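Local atomic coordinates of intracellular protein transport protein USO1 (Saccharomyces cerevisiae S288c, PDB entry 6LSU), a protein that acts as a membrane tether required for protein transport from the endoplasmic reticulum to the Golgi complex. Residues T420-V425 with L687-D692. Numbering follows the deposited sequence.
Sequences TFDTRV and LTPELD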
ATOM      1  N   THR A 420      -6.946   7.003  12.859  1.00 60.47           N
ATOM      2  CA  THR A 420      -5.481   6.850  12.929  1.00 57.58           C
ATOM      3  C   THR A 420      -4.814   7.923  12.045  1.00 52.01           C
ATOM      4  O   THR A 420      -5.401   8.531  11.122  1.00 54.79           O
ATOM      5  CB  THR A 420      -5.028   5.447  12.536  1.00 59.37           C
ATOM      6  OG1 THR A 420      -5.359   5.331  11.149  1.00 72.68           O
ATOM      7  CG2 THR A 420      -5.678   4.372  13.380  1.00 59.72           C
ATOM      8  N   PHE A 421      -3.570   8.169  12.323  1.00 46.52           N
ATOM      9  CA  PHE A 421      -2.782   9.131  11.541  1.00 48.51           C
ATOM     10  C   PHE A 421      -2.814   8.687  10.088  1.00 49.29           C
ATOM     11  O   PHE A 421      -3.048   9.560   9.265  1.00 54.70           O
ATOM     12  CB  PHE A 421      -1.369   9.254  12.110  1.00 45.98           C
ATOM     13  CG  PHE A 421      -0.484  10.242  11.400  1.00 41.74           C
ATOM     14  CD1 PHE A 421      -0.757  11.607  11.458  1.00 46.37           C
ATOM     15  CD2 PHE A 421       0.559   9.809  10.606  1.00 44.27           C
ATOM     16  CE1 PHE A 421       0.042  12.528  10.788  1.00 46.61           C
ATOM     17  CE2 PHE A 421       1.357  10.712   9.925  1.00 48.28           C
ATOM     18  CZ  PHE A 421       1.134  12.072  10.059  1.00 51.72           C
ATOM     19  N   ASP A 422      -2.637   7.399   9.819  1.00 55.40           N
ATOM     20  CA  ASP A 422      -2.634   6.777   8.464  1.00 57.18           C
ATOM     21  C   ASP A 422      -3.895   7.175   7.672  1.00 52.59           C
ATOM     22  O   ASP A 422      -3.725   7.631   6.540  1.00 51.19           O
ATOM     23  CB  ASP A 422      -2.411   5.268   8.564  1.00 59.31           C
ATOM     24  CG  ASP A 422      -0.943   4.900   8.760  1.00 66.56           C
ATOM     25  OD1 ASP A 422      -0.075   5.829   8.842  1.00 77.03           O
ATOM     26  OD2 ASP A 422      -0.666   3.692   8.801  1.00 70.12           O
ATOM     27  N   THR A 423      -5.092   7.055   8.271  1.00 49.74           N
ATOM     28  CA  THR A 423      -6.364   7.507   7.649  1.00 46.99           C
ATOM     29  C   THR A 423      -6.218   8.979   7.284  1.00 51.41           C
ATOM     30  O   THR A 423      -6.401   9.350   6.121  1.00 59.62           O
ATOM     31  CB  THR A 423      -7.569   7.233   8.552  1.00 50.26           C
ATOM     32  OG1 THR A 423      -7.883   5.846   8.601  1.00 47.90           O
ATOM     33  CG2 THR A 423      -8.843   7.928   8.126  1.00 48.39           C
ATOM     34  N   ARG A 424      -5.848   9.822   8.232  1.00 59.67           N
ATOM     35  CA  ARG A 424      -5.643  11.281   8.002  1.00 50.95           C
ATOM     36  C   ARG A 424      -4.667  11.523   6.857  1.00 47.41           C
ATOM     37  O   ARG A 424      -4.866  12.453   6.060  1.00 52.39           O
ATOM     38  CB  ARG A 424      -5.176  11.947   9.294  1.00 54.97           C
ATOM     39  CG  ARG A 424      -6.262  11.933  10.366  1.00 59.37           C
ATOM     40  CD  ARG A 424      -5.812  12.523  11.665  1.00 57.16           C
ATOM     41  NE  ARG A 424      -5.766  13.959  11.497  1.00 67.43           N
ATOM     42  CZ  ARG A 424      -5.102  14.816  12.274  1.00 62.18           C
ATOM     43  NH1 ARG A 424      -4.414  14.385  13.317  1.00 59.89           N
ATOM     44  NH2 ARG A 424      -5.176  16.107  12.024  1.00 60.02           N
ATOM     45  N   VAL A 425      -3.617  10.759   6.695  1.00 48.09           N
ATOM     46  CA  VAL A 425      -2.700  11.124   5.563  1.00 51.79           C
ATOM     47  C   VAL A 425      -3.273  10.551   4.262  1.00 51.78           C
ATOM     48  O   VAL A 425      -3.240  11.248   3.275  1.00 49.34           O
ATOM     49  CB  VAL A 425      -1.228  10.779   5.815  1.00 50.91           C
ATOM     50  CG1 VAL A 425      -1.016  10.203   7.188  1.00 54.58           C
ATOM     51  CG2 VAL A 425      -0.593   9.966   4.735  1.00 48.64           C
ATOM     52  N   LEU A 687       3.380   7.603   5.495  1.00 97.57           N
ATOM     53  CA  LEU A 687       2.448   6.604   6.070  1.00 98.91           C
ATOM     54  C   LEU A 687       3.223   5.741   7.058  1.00102.36           C
ATOM     55  O   LEU A 687       4.437   5.511   6.803  1.00106.24           O
ATOM     56  CB  LEU A 687       1.889   5.741   4.941  1.00100.50           C
ATOM     57  CG  LEU A 687       0.787   6.386   4.110  1.00 97.57           C
ATOM     58  CD1 LEU A 687       0.925   5.976   2.657  1.00103.02           C
ATOM     59  CD2 LEU A 687      -0.592   6.043   4.665  1.00 89.74           C
ATOM     60  N   THR A 688       2.555   5.289   8.125  1.00108.73           N
ATOM     61  CA  THR A 688       3.113   4.367   9.156  1.00120.03           C
ATOM     62  C   THR A 688       4.518   4.850   9.505  1.00108.84           C
ATOM     63  O   THR A 688       5.509   4.168   9.251  1.00126.52           O
ATOM     64  CB  THR A 688       3.032   2.907   8.673  1.00121.31           C
ATOM     65  OG1 THR A 688       1.747   2.701   8.080  1.00117.92           O
ATOM     66  CG2 THR A 688       3.209   1.888   9.777  1.00115.95           C
ATOM     67  N   PRO A 689       4.628   6.075  10.057  1.00105.19           N
ATOM     68  CA  PRO A 689       5.916   6.659  10.456  1.00102.12           C
ATOM     69  C   PRO A 689       6.311   6.296  11.897  1.00 99.04           C
ATOM     70  O   PRO A 689       5.431   5.805  12.623  1.00 84.71           O
ATOM     71  CB  PRO A 689       5.562   8.147  10.410  1.00 95.56           C
ATOM     72  CG  PRO A 689       4.163   8.156  11.004  1.00 95.71           C
ATOM     73  CD  PRO A 689       3.491   6.960  10.367  1.00 97.93           C
ATOM     74  N   GLU A 690       7.536   6.637  12.324  1.00 96.89           N
ATOM     75  CA  GLU A 690       7.980   6.388  13.719  1.00 95.20           C
ATOM     76  C   GLU A 690       7.236   7.322  14.687  1.00 88.74           C
ATOM     77  O   GLU A 690       6.755   8.379  14.254  1.00 88.81           O
ATOM     78  CB  GLU A 690       9.493   6.530  13.852  1.00110.90           C
ATOM     79  CG  GLU A 690      10.039   5.643  14.966  1.00123.51           C
ATOM     80  CD  GLU A 690      11.523   5.767  15.272  1.00127.40           C
ATOM     81  OE1 GLU A 690      12.037   4.908  16.033  1.00121.85           O
ATOM     82  OE2 GLU A 690      12.158   6.722  14.760  1.00123.56           O
ATOM     83  N   LEU A 691       7.149   6.941  15.963  1.00 92.62           N
ATOM     84  CA  LEU A 691       6.396   7.689  17.002  1.00 91.75           C
ATOM     85  C   LEU A 691       7.288   8.172  18.158  1.00 98.03           C
ATOM     86  O   LEU A 691       8.445   7.735  18.273  1.00 91.74           O
ATOM     87  CB  LEU A 691       5.276   6.790  17.520  1.00 98.15           C
ATOM     88  CG  LEU A 691       4.025   6.750  16.645  1.00 99.17           C
ATOM     89  CD1 LEU A 691       4.261   5.876  15.425  1.00100.99           C
ATOM     90  CD2 LEU A 691       2.835   6.240  17.441  1.00 96.45           C
ATOM     91  N   ASP A 692       6.701   9.071  18.961  1.00112.55           N
ATOM     92  CA  ASP A 692       7.270   9.855  20.089  1.00103.69           C
ATOM     93  C   ASP A 692       6.878   9.212  21.410  1.00118.04           C
ATOM     94  O   ASP A 692       5.926   8.407  21.401  1.00127.75           O
ATOM     95  CB  ASP A 692       6.619  11.237  20.194  1.00100.49           C
ATOM     96  CG  ASP A 692       7.191  12.283  19.264  1.00101.62           C
ATOM     97  OD1 ASP A 692       7.969  11.877  18.344  1.00108.77           O
ATOM     98  OD2 ASP A 692       6.859  13.487  19.476  1.00 89.07           O
TER
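Two hydrogen bonds join the carboxylate of D422 to T688, one for each oxygen. The backbone N of T688 donates to D422 OD1 at 2.8 Å, nearly straight at 164°, and the hydroxyl OG1 of T688 donates to D422 OD2 at 2.7 Å. Both arrive on syn sides, tilted 21° from the carboxylate plane. Threonine suits the place because its OG1 lies beside its own backbone N, giving two adjacent donors to match the two oxygens of aspartate's short carboxylate. An alanine in place of the aspartate removes both acceptors and would probably leave the N-H and hydroxyl of T688 without these partners.

F421 and V425, one turn apart on the helix, supply the apolar contacts. P689 CG approaches the ring of F421 obliquely, 3.9 Å from CE2. F421 CG is anti to its own backbone N (chi1 -179°), which swings the ring out to the loop, while V425 CG1 lies over one face, toward the rim. V425 CG2 meets L687 CG at 3.9 Å, and L687 also touches L360 of helix 354-366. Proline's apolar ring and the branched chains of leucine and valine suit packing that needs no polar partner.

The loop between helices 660-673 and 703-711 thus rests on the first turn of helix 421-435, in ARM repeat 7 of the globular head. The paired bonds fix how the loop sits against the carboxylate, though only the OG1 bond depends on the T688 side chain, with flanking hydrophobic contacts adding close packing.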